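D-glycero-D-manno-heptose 1-phosphate kinase (Bacteroides thetaiotaomicron, PDB 3K85) probably uses ATP to phosphorylate a heptose phosphate, as a sugar kinase of the GHMP family. Local coordinates at residues S22-S25 against D26-G30; H233-K236 against Q237-I240; F254-I257 against L258-W262. All blocks are in the same frame, centred on the assembly; numbering follows the deposited sequence.

Contact 1: S22-S25 against D26-G30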
ATOM      1  N   SER A  22     -17.918   2.357  17.534  1.00 36.14           N
ATOM      2  CA  SER A  22     -18.826   1.303  17.976  1.00 38.33           C
ATOM      3  C   SER A  22     -20.096   1.985  18.497  1.00 36.43           C
ATOM      4  O   SER A  22     -20.047   3.117  18.979  1.00 33.51           O
ATOM      5  CB  SER A  22     -18.200   0.464  19.101  1.00 39.81           C
ATOM      6  OG  SER A  22     -17.074  -0.271  18.651  1.00 42.69           O
ATOM      7  N   PRO A  23     -21.245   1.297  18.417  1.00 36.59           N
ATOM      8  CA  PRO A  23     -21.377  -0.055  17.869  1.00 36.66           C
ATOM      9  C   PRO A  23     -21.450  -0.118  16.347  1.00 35.27           C
ATOM     10  O   PRO A  23     -21.364  -1.201  15.776  1.00 35.81           O
ATOM     11  CB  PRO A  23     -22.666  -0.553  18.511  1.00 37.42           C
ATOM     12  CG  PRO A  23     -23.507   0.698  18.501  1.00 37.93           C
ATOM     13  CD  PRO A  23     -22.525   1.755  18.994  1.00 35.82           C
ATOM     14  N   TYR A  24     -21.607   1.025  15.687  1.00 33.89           N
ATOM     15  CA  TYR A  24     -21.715   1.009  14.229  1.00 32.21           C
ATOM     16  C   TYR A  24     -20.643   0.163  13.535  1.00 32.87           C
ATOM     17  O   TYR A  24     -20.953  -0.571  12.599  1.00 32.96           O
ATOM     18  CB  TYR A  24     -21.686   2.423  13.635  1.00 30.65           C
ATOM     19  CG  TYR A  24     -21.905   2.403  12.129  1.00 30.31           C
ATOM     20  CD1 TYR A  24     -23.171   2.627  11.578  1.00 30.23           C
ATOM     21  CD2 TYR A  24     -20.867   2.054  11.261  1.00 29.86           C
ATOM     22  CE1 TYR A  24     -23.395   2.498  10.204  1.00 28.43           C
ATOM     23  CE2 TYR A  24     -21.077   1.920   9.894  1.00 31.03           C
ATOM     24  CZ  TYR A  24     -22.343   2.142   9.371  1.00 31.96           C
ATOM     25  OH  TYR A  24     -22.541   2.000   8.014  1.00 34.35           O
ATOM     26  N   SER A  25     -19.389   0.262  13.970  1.00 31.26           N
ATOM     27  CA  SER A  25     -18.340  -0.525  13.333  1.00 32.12           C
ATOM     28  C   SER A  25     -18.561  -2.020  13.546  1.00 32.11           C
ATOM     29  O   SER A  25     -18.300  -2.831  12.656  1.00 32.10           O
ATOM     30  CB  SER A  25     -16.951  -0.125  13.861  1.00 32.68           C
ATOM     31  OG  SER A  25     -16.716  -0.575  15.183  1.00 31.24           O
ATOM     32  N   ASP A  26     -19.063  -2.378  14.723  1.00 32.29           N
ATOM     33  CA  ASP A  26     -19.293  -3.774  15.067  1.00 32.70           C
ATOM     34  C   ASP A  26     -20.527  -4.402  14.414  1.00 31.92           C
ATOM     35  O   ASP A  26     -20.541  -5.593  14.097  1.00 28.25           O
ATOM     36  CB  ASP A  26     -19.372  -3.909  16.589  1.00 35.34           C
ATOM     37  CG  ASP A  26     -18.137  -3.368  17.276  1.00 37.02           C
ATOM     38  OD1 ASP A  26     -17.023  -3.735  16.843  1.00 41.95           O
ATOM     39  OD2 ASP A  26     -18.269  -2.581  18.243  1.00 38.09           O
ATOM     40  N   ILE A  27     -21.557  -3.598  14.197  1.00 31.67           N
ATOM     41  CA  ILE A  27     -22.777  -4.095  13.580  1.00 33.09           C
ATOM     42  C   ILE A  27     -22.712  -4.151  12.053  1.00 33.80           C
ATOM     43  O   ILE A  27     -22.980  -5.189  11.449  1.00 34.20           O
ATOM     44  CB  ILE A  27     -23.981  -3.222  14.002  1.00 33.04           C
ATOM     45  CG1 ILE A  27     -24.173  -3.323  15.515  1.00 32.07           C
ATOM     46  CG2 ILE A  27     -25.243  -3.651  13.244  1.00 31.81           C
ATOM     47  CD1 ILE A  27     -25.075  -2.231  16.091  1.00 33.15           C
ATOM     48  N   TYR A  28     -22.347  -3.036  11.431  1.00 34.24           N
ATOM     49  CA  TYR A  28     -22.296  -2.959   9.975  1.00 35.92           C
ATOM     50  C   TYR A  28     -20.899  -3.102   9.389  1.00 35.82           C
ATOM     51  O   TYR A  28     -20.742  -3.528   8.240  1.00 34.65           O
ATOM     52  CB  TYR A  28     -22.886  -1.624   9.518  1.00 36.06           C
ATOM     53  CG  TYR A  28     -24.259  -1.342  10.082  1.00 37.86           C
ATOM     54  CD1 TYR A  28     -25.406  -1.906   9.514  1.00 37.83           C
ATOM     55  CD2 TYR A  28     -24.413  -0.511  11.187  1.00 39.77           C
ATOM     56  CE1 TYR A  28     -26.678  -1.640  10.035  1.00 38.87           C
ATOM     57  CE2 TYR A  28     -25.672  -0.237  11.721  1.00 41.83           C
ATOM     58  CZ  TYR A  28     -26.804  -0.804  11.143  1.00 42.82           C
ATOM     59  OH  TYR A  28     -28.050  -0.526  11.687  1.00 42.83           O
ATOM     60  N   GLY A  29     -19.893  -2.737  10.182  1.00 36.11           N
ATOM     61  CA  GLY A  29     -18.515  -2.797   9.728  1.00 32.72           C
ATOM     62  C   GLY A  29     -18.093  -1.404   9.303  1.00 32.94           C
ATOM     63  O   GLY A  29     -18.887  -0.660   8.722  1.00 31.07           O
ATOM     64  N   GLY A  30     -16.847  -1.035   9.589  1.00 33.39           N
ATOM     65  CA  GLY A  30     -16.382   0.293   9.215  1.00 32.12           C
ATOM     66  C   GLY A  30     -15.352   0.343   8.095  1.00 30.99           C
ATOM     67  O   GLY A  30     -14.670  -0.643   7.803  1.00 27.77           O
TER

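Contact 2: H233-K236 against Q237-I240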
ATOM      1  N   HIS A 233     -24.076   4.989   6.233  1.00 49.51           N
ATOM      2  CA  HIS A 233     -23.808   4.021   5.178  1.00 48.85           C
ATOM      3  C   HIS A 233     -23.192   4.722   3.972  1.00 47.90           C
ATOM      4  O   HIS A 233     -22.489   4.101   3.171  1.00 46.34           O
ATOM      5  CB  HIS A 233     -25.091   3.294   4.759  1.00 49.26           C
ATOM      6  CG  HIS A 233     -25.647   2.386   5.814  1.00 50.95           C
ATOM      7  ND1 HIS A 233     -24.851   1.555   6.576  1.00 51.86           N
ATOM      8  CD2 HIS A 233     -26.920   2.157   6.213  1.00 50.66           C
ATOM      9  CE1 HIS A 233     -25.611   0.854   7.399  1.00 51.41           C
ATOM     10  NE2 HIS A 233     -26.871   1.198   7.199  1.00 52.46           N
ATOM     11  N   LYS A 234     -23.460   6.018   3.846  1.00 46.96           N
ATOM     12  CA  LYS A 234     -22.916   6.796   2.744  1.00 46.73           C
ATOM     13  C   LYS A 234     -21.495   7.218   3.083  1.00 44.85           C
ATOM     14  O   LYS A 234     -20.608   7.153   2.229  1.00 44.56           O
ATOM     15  CB  LYS A 234     -23.777   8.029   2.477  1.00 49.34           C
ATOM     16  CG  LYS A 234     -25.111   7.710   1.828  1.00 53.08           C
ATOM     17  CD  LYS A 234     -25.921   8.981   1.582  1.00 57.16           C
ATOM     18  CE  LYS A 234     -27.234   8.684   0.867  1.00 58.13           C
ATOM     19  NZ  LYS A 234     -28.030   9.927   0.662  1.00 60.79           N
ATOM     20  N   ILE A 235     -21.290   7.651   4.328  1.00 41.94           N
ATOM     21  CA  ILE A 235     -19.967   8.059   4.801  1.00 39.04           C
ATOM     22  C   ILE A 235     -19.024   6.864   4.674  1.00 37.41           C
ATOM     23  O   ILE A 235     -17.863   7.018   4.326  1.00 35.76           O
ATOM     24  CB  ILE A 235     -20.022   8.532   6.277  1.00 38.52           C
ATOM     25  CG1 ILE A 235     -20.702   9.906   6.348  1.00 37.94           C
ATOM     26  CG2 ILE A 235     -18.624   8.577   6.876  1.00 35.87           C
ATOM     27  CD1 ILE A 235     -20.942  10.420   7.758  1.00 36.73           C
ATOM     28  N   LYS A 236     -19.536   5.672   4.960  1.00 36.93           N
ATOM     29  CA  LYS A 236     -18.749   4.452   4.833  1.00 35.67           C
ATOM     30  C   LYS A 236     -18.430   4.250   3.346  1.00 35.06           C
ATOM     31  O   LYS A 236     -17.293   3.965   2.973  1.00 34.58           O
ATOM     32  CB  LYS A 236     -19.545   3.252   5.354  1.00 34.58           C
ATOM     33  CG  LYS A 236     -18.905   1.895   5.062  1.00 35.98           C
ATOM     34  CD  LYS A 236     -19.778   0.736   5.534  1.00 35.23           C
ATOM     35  CE  LYS A 236     -19.060  -0.604   5.375  1.00 35.71           C
ATOM     36  NZ  LYS A 236     -19.755  -1.720   6.098  1.00 34.51           N
ATOM     37  N   GLN A 237     -19.446   4.418   2.504  1.00 33.57           N
ATOM     38  CA  GLN A 237     -19.300   4.246   1.063  1.00 33.88           C
ATOM     39  C   GLN A 237     -18.273   5.200   0.480  1.00 32.88           C
ATOM     40  O   GLN A 237     -17.488   4.823  -0.383  1.00 32.74           O
ATOM     41  CB  GLN A 237     -20.638   4.477   0.360  1.00 33.73           C
ATOM     42  CG  GLN A 237     -20.586   4.310  -1.153  1.00 32.48           C
ATOM     43  CD  GLN A 237     -20.143   2.920  -1.555  1.00 33.25           C
ATOM     44  OE1 GLN A 237     -20.575   1.929  -0.964  1.00 35.58           O
ATOM     45  NE2 GLN A 237     -19.281   2.835  -2.562  1.00 31.13           N
ATOM     46  N   SER A 238     -18.307   6.442   0.948  1.00 32.79           N
ATOM     47  CA  SER A 238     -17.388   7.461   0.477  1.00 31.44           C
ATOM     48  C   SER A 238     -15.936   7.002   0.649  1.00 31.15           C
ATOM     49  O   SER A 238     -15.079   7.330  -0.168  1.00 30.89           O
ATOM     50  CB  SER A 238     -17.633   8.797   1.219  1.00 31.91           C
ATOM     51  OG  SER A 238     -17.269   8.758   2.597  1.00 30.83           O
ATOM     52  N   ALA A 239     -15.663   6.234   1.697  1.00 29.19           N
ATOM     53  CA  ALA A 239     -14.308   5.752   1.923  1.00 31.92           C
ATOM     54  C   ALA A 239     -13.896   4.924   0.712  1.00 31.67           C
ATOM     55  O   ALA A 239     -12.766   5.022   0.238  1.00 30.51           O
ATOM     56  CB  ALA A 239     -14.237   4.914   3.197  1.00 27.90           C
ATOM     57  N   ILE A 240     -14.825   4.116   0.211  1.00 32.49           N
ATOM     58  CA  ILE A 240     -14.550   3.292  -0.959  1.00 35.11           C
ATOM     59  C   ILE A 240     -14.345   4.166  -2.204  1.00 36.40           C
ATOM     60  O   ILE A 240     -13.392   3.964  -2.955  1.00 36.60           O
ATOM     61  CB  ILE A 240     -15.698   2.298  -1.231  1.00 35.12           C
ATOM     62  CG1 ILE A 240     -15.786   1.286  -0.086  1.00 35.18           C
ATOM     63  CG2 ILE A 240     -15.467   1.574  -2.561  1.00 32.28           C
ATOM     64  CD1 ILE A 240     -16.935   0.285  -0.237  1.00 33.25           C
TER

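Contact 3: F254-I257 against L258-W262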
ATOM      1  N   PHE A 254     -12.285  13.713  -5.852  1.00 34.50           N
ATOM      2  CA  PHE A 254     -12.176  13.758  -4.400  1.00 33.20           C
ATOM      3  C   PHE A 254     -12.943  14.977  -3.895  1.00 32.79           C
ATOM      4  O   PHE A 254     -13.638  14.923  -2.877  1.00 31.19           O
ATOM      5  CB  PHE A 254     -10.701  13.829  -3.971  1.00 30.72           C
ATOM      6  CG  PHE A 254     -10.504  13.993  -2.486  1.00 30.10           C
ATOM      7  CD1 PHE A 254     -11.189  13.183  -1.580  1.00 30.40           C
ATOM      8  CD2 PHE A 254      -9.632  14.959  -1.994  1.00 29.62           C
ATOM      9  CE1 PHE A 254     -11.007  13.335  -0.206  1.00 29.38           C
ATOM     10  CE2 PHE A 254      -9.439  15.122  -0.626  1.00 27.91           C
ATOM     11  CZ  PHE A 254     -10.126  14.311   0.272  1.00 31.49           C
ATOM     12  N   ALA A 255     -12.818  16.078  -4.621  1.00 33.91           N
ATOM     13  CA  ALA A 255     -13.508  17.308  -4.254  1.00 35.83           C
ATOM     14  C   ALA A 255     -15.024  17.065  -4.301  1.00 34.48           C
ATOM     15  O   ALA A 255     -15.757  17.420  -3.378  1.00 33.54           O
ATOM     16  CB  ALA A 255     -13.107  18.441  -5.221  1.00 34.59           C
ATOM     17  N   ARG A 256     -15.487  16.446  -5.376  1.00 35.66           N
ATOM     18  CA  ARG A 256     -16.907  16.169  -5.511  1.00 38.72           C
ATOM     19  C   ARG A 256     -17.415  15.369  -4.308  1.00 39.86           C
ATOM     20  O   ARG A 256     -18.393  15.749  -3.666  1.00 38.37           O
ATOM     21  CB  ARG A 256     -17.172  15.389  -6.797  1.00 40.02           C
ATOM     22  CG  ARG A 256     -18.644  15.309  -7.164  1.00 42.92           C
ATOM     23  CD  ARG A 256     -18.892  14.336  -8.319  1.00 45.32           C
ATOM     24  NE  ARG A 256     -18.635  12.953  -7.926  1.00 46.18           N
ATOM     25  CZ  ARG A 256     -19.222  12.356  -6.891  1.00 47.74           C
ATOM     26  NH1 ARG A 256     -20.101  13.022  -6.147  1.00 49.78           N
ATOM     27  NH2 ARG A 256     -18.934  11.094  -6.597  1.00 47.04           N
ATOM     28  N   ILE A 257     -16.738  14.264  -3.999  1.00 41.29           N
ATOM     29  CA  ILE A 257     -17.138  13.412  -2.885  1.00 42.16           C
ATOM     30  C   ILE A 257     -17.202  14.198  -1.578  1.00 44.71           C
ATOM     31  O   ILE A 257     -18.128  14.017  -0.787  1.00 45.71           O
ATOM     32  CB  ILE A 257     -16.181  12.207  -2.734  1.00 40.94           C
ATOM     33  CG1 ILE A 257     -16.212  11.371  -4.012  1.00 38.35           C
ATOM     34  CG2 ILE A 257     -16.591  11.348  -1.550  1.00 39.34           C
ATOM     35  CD1 ILE A 257     -15.222  10.245  -4.018  1.00 37.97           C
ATOM     36  N   LEU A 258     -16.224  15.067  -1.348  1.00 47.03           N
ATOM     37  CA  LEU A 258     -16.221  15.887  -0.143  1.00 49.19           C
ATOM     38  C   LEU A 258     -17.393  16.868  -0.183  1.00 52.03           C
ATOM     39  O   LEU A 258     -18.027  17.142   0.837  1.00 52.53           O
ATOM     40  CB  LEU A 258     -14.925  16.679  -0.034  1.00 48.30           C
ATOM     41  CG  LEU A 258     -13.727  16.033   0.652  1.00 47.46           C
ATOM     42  CD1 LEU A 258     -12.583  17.029   0.675  1.00 47.29           C
ATOM     43  CD2 LEU A 258     -14.095  15.629   2.067  1.00 46.63           C
ATOM     44  N   GLY A 259     -17.665  17.399  -1.371  1.00 54.89           N
ATOM     45  CA  GLY A 259     -18.756  18.343  -1.532  1.00 56.78           C
ATOM     46  C   GLY A 259     -20.103  17.673  -1.374  1.00 58.90           C
ATOM     47  O   GLY A 259     -20.981  18.190  -0.681  1.00 59.49           O
ATOM     48  N   GLU A 260     -20.271  16.519  -2.014  1.00 60.31           N
ATOM     49  CA  GLU A 260     -21.527  15.787  -1.930  1.00 62.68           C
ATOM     50  C   GLU A 260     -21.750  15.424  -0.474  1.00 64.20           C
ATOM     51  O   GLU A 260     -22.882  15.372  -0.002  1.00 64.63           O
ATOM     52  CB  GLU A 260     -21.467  14.514  -2.778  1.00 64.11           C
ATOM     53  CG  GLU A 260     -22.836  13.942  -3.134  1.00 66.70           C
ATOM     54  CD  GLU A 260     -22.743  12.607  -3.862  1.00 68.74           C
ATOM     55  OE1 GLU A 260     -22.424  11.591  -3.208  1.00 69.61           O
ATOM     56  OE2 GLU A 260     -22.981  12.575  -5.089  1.00 69.72           O
ATOM     57  N   GLY A 261     -20.655  15.182   0.237  1.00 65.76           N
ATOM     58  CA  GLY A 261     -20.746  14.832   1.641  1.00 68.32           C
ATOM     59  C   GLY A 261     -21.068  16.029   2.516  1.00 70.61           C
ATOM     60  O   GLY A 261     -21.619  15.881   3.608  1.00 70.57           O
ATOM     61  N   TRP A 262     -20.722  17.219   2.037  1.00 72.69           N
ATOM     62  CA  TRP A 262     -20.982  18.444   2.786  1.00 75.28           C
ATOM     63  C   TRP A 262     -22.479  18.743   2.841  1.00 76.61           C
ATOM     64  O   TRP A 262     -23.050  18.915   3.919  1.00 76.10           O
ATOM     65  CB  TRP A 262     -20.261  19.621   2.135  1.00 75.14           C
ATOM     66  CG  TRP A 262     -20.476  20.910   2.856  1.00 75.54           C
ATOM     67  CD1 TRP A 262     -20.916  22.087   2.321  1.00 75.63           C
ATOM     68  CD2 TRP A 262     -20.228  21.166   4.244  1.00 76.10           C
ATOM     69  NE1 TRP A 262     -20.957  23.063   3.290  1.00 76.49           N
ATOM     70  CE2 TRP A 262     -20.539  22.526   4.479  1.00 76.37           C
ATOM     71  CE3 TRP A 262     -19.770  20.378   5.311  1.00 76.15           C
ATOM     72  CZ2 TRP A 262     -20.406  23.118   5.741  1.00 76.50           C
ATOM     73  CZ3 TRP A 262     -19.636  20.968   6.568  1.00 76.54           C
ATOM     74  CH2 TRP A 262     -19.955  22.327   6.771  1.00 76.77           C
TER

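Contact 1: S22-S25 against D26-G30
Ser22 OG donates to Asp26 OD2 at 2.6 Å and is also bonded to Lys158 NZ. The bond lies at the short helical turn 24-27, which leads into strand 30-37 of the GHMP kinase fold. The serine meets the carboxylate from above its plane. Asp26 CG stands beside its own backbone N (chi1 -56°), which turns the carboxylate back to Ser22. Pro23, preceded by a cis peptide, offers its carbonyl to two amides. Ile27 N binds Pro23 O at 2.9 Å, and Asp26 N adds a weak bond to the same oxygen. Alongside, Pro23 CB packs on Ile27 CD1 at 3.8 Å, the two side chains pointing the same way. The Tyr24 and Tyr28 side chains cross at about a right angle, but the ring planes are only 35° apart. Tyr28 CD2 sits over one face of the Tyr24 ring, toward its rim, and Tyr28 CB makes a CH-pi contact with that ring. The Tyr24 hydroxyl is held by a hydrogen bond to His233 ND1. Gly29 is the first residue to leave helical angles, with a positive phi. Its CA comes close to Ser25 O, at 2.9 Å, as a C-H...O contact.

Contact 2: H233-K236 against Q237-I240
Ser238 folds its side chain back along helix 230-246 and lays its hydroxyl beside the carbonyl of Ile235. Ser238 OG donates to Ile235 O at 2.5 Å, with the donor tilted 31° from the carbonyl plane. The hydroxyl lies between the residue's own backbone N and carbonyl carbon (chi1 69°), which carries it to the carbonyl three residues back. The amide of the same residue, Ser238 N, binds Lys234 O at 2.7 Å. Two successive carbonyls of the preceding turn are therefore bonded by one serine. Gln237 N reaches His233 O at 3.1 Å, from above the carbonyl plane. Gln237 CB lies against Lys234 O at 3.3 Å, while its bent chain takes NE2 to Asp241 OD1, one turn on. Ala239 N makes a weak bond to Lys236 O, and Ala239 CB touches that oxygen at 3.2 Å. A second weak three-residue bond follows, from Ile240 N to Gln237 O. Lys236 runs out fully extended, and its NZ bonds to Gly29 O. Beside it, Ala239 and Ile240 rest on Leu31 of strand 30-37. Ser238 packs on Ile257 of helix 251-264, so the helix lies between that strand and that helix.

Contact 3: F254-I257 against L258-W262
Helix 251-264 belongs to the C-terminal GHMP kinase family region, and this contact is a turn-to-turn packing along it. Leu258 CD1 lies over one face of the Phe254 ring. The methyl carbon is 4.1 Å from the ring centroid and 26° off the ring normal, a CH-pi contact. Its nearest ring atom is Phe254 CZ, at 3.7 Å. With CG opposite the backbone N (chi1 175°), the Phe254 ring swings along the helix toward Leu258, and the two side chains cross obliquely. On the exposed side, Arg256 and Glu260 lie alongside each other and point the same way. Arg256 NH1 forms a salt bridge to Glu260 OE2 at 3.1 Å, though as a hydrogen bond it is weak. The guanidinium and carboxylate planes are 49° apart. Arg256 NH2 has a second acidic partner, Glu253, so this guanidinium links acids on both sides of it in the sequence. Backbone bonds four residues apart continue the helix: Glu260 N to Arg256 O at 2.6 Å, then Gly261 N to Ile257 O at 3.0 Å. Phe254 and Leu258 both pack on Met304 and Val306 of strand 303-306, and Leu258 also meets strand 291-294. A helix laid by its apolar face on an antiparallel sheet fits the alpha+beta C-terminal domain of GHMP kinases.

How the contacts relate
From the N terminus, contact 1 forms the short helical turn in the connection between strands 4-15 and 30-37. Contact 2 comes much later, within helix 230-246, and contact 3 follows in the next helix, 251-264. Each is local, and the three run in series; none nests within or crosses another. In space, contact 2 sits between its neighbours and touches both. Toward contact 1, the rings of Tyr28 and His233 meet edge-to-face. Contacts 1 and 3 do not touch, their nearest atoms being about 14 Å apart. Together the contacts join the large mixed sheet, through two helices, to the three-stranded antiparallel sheet.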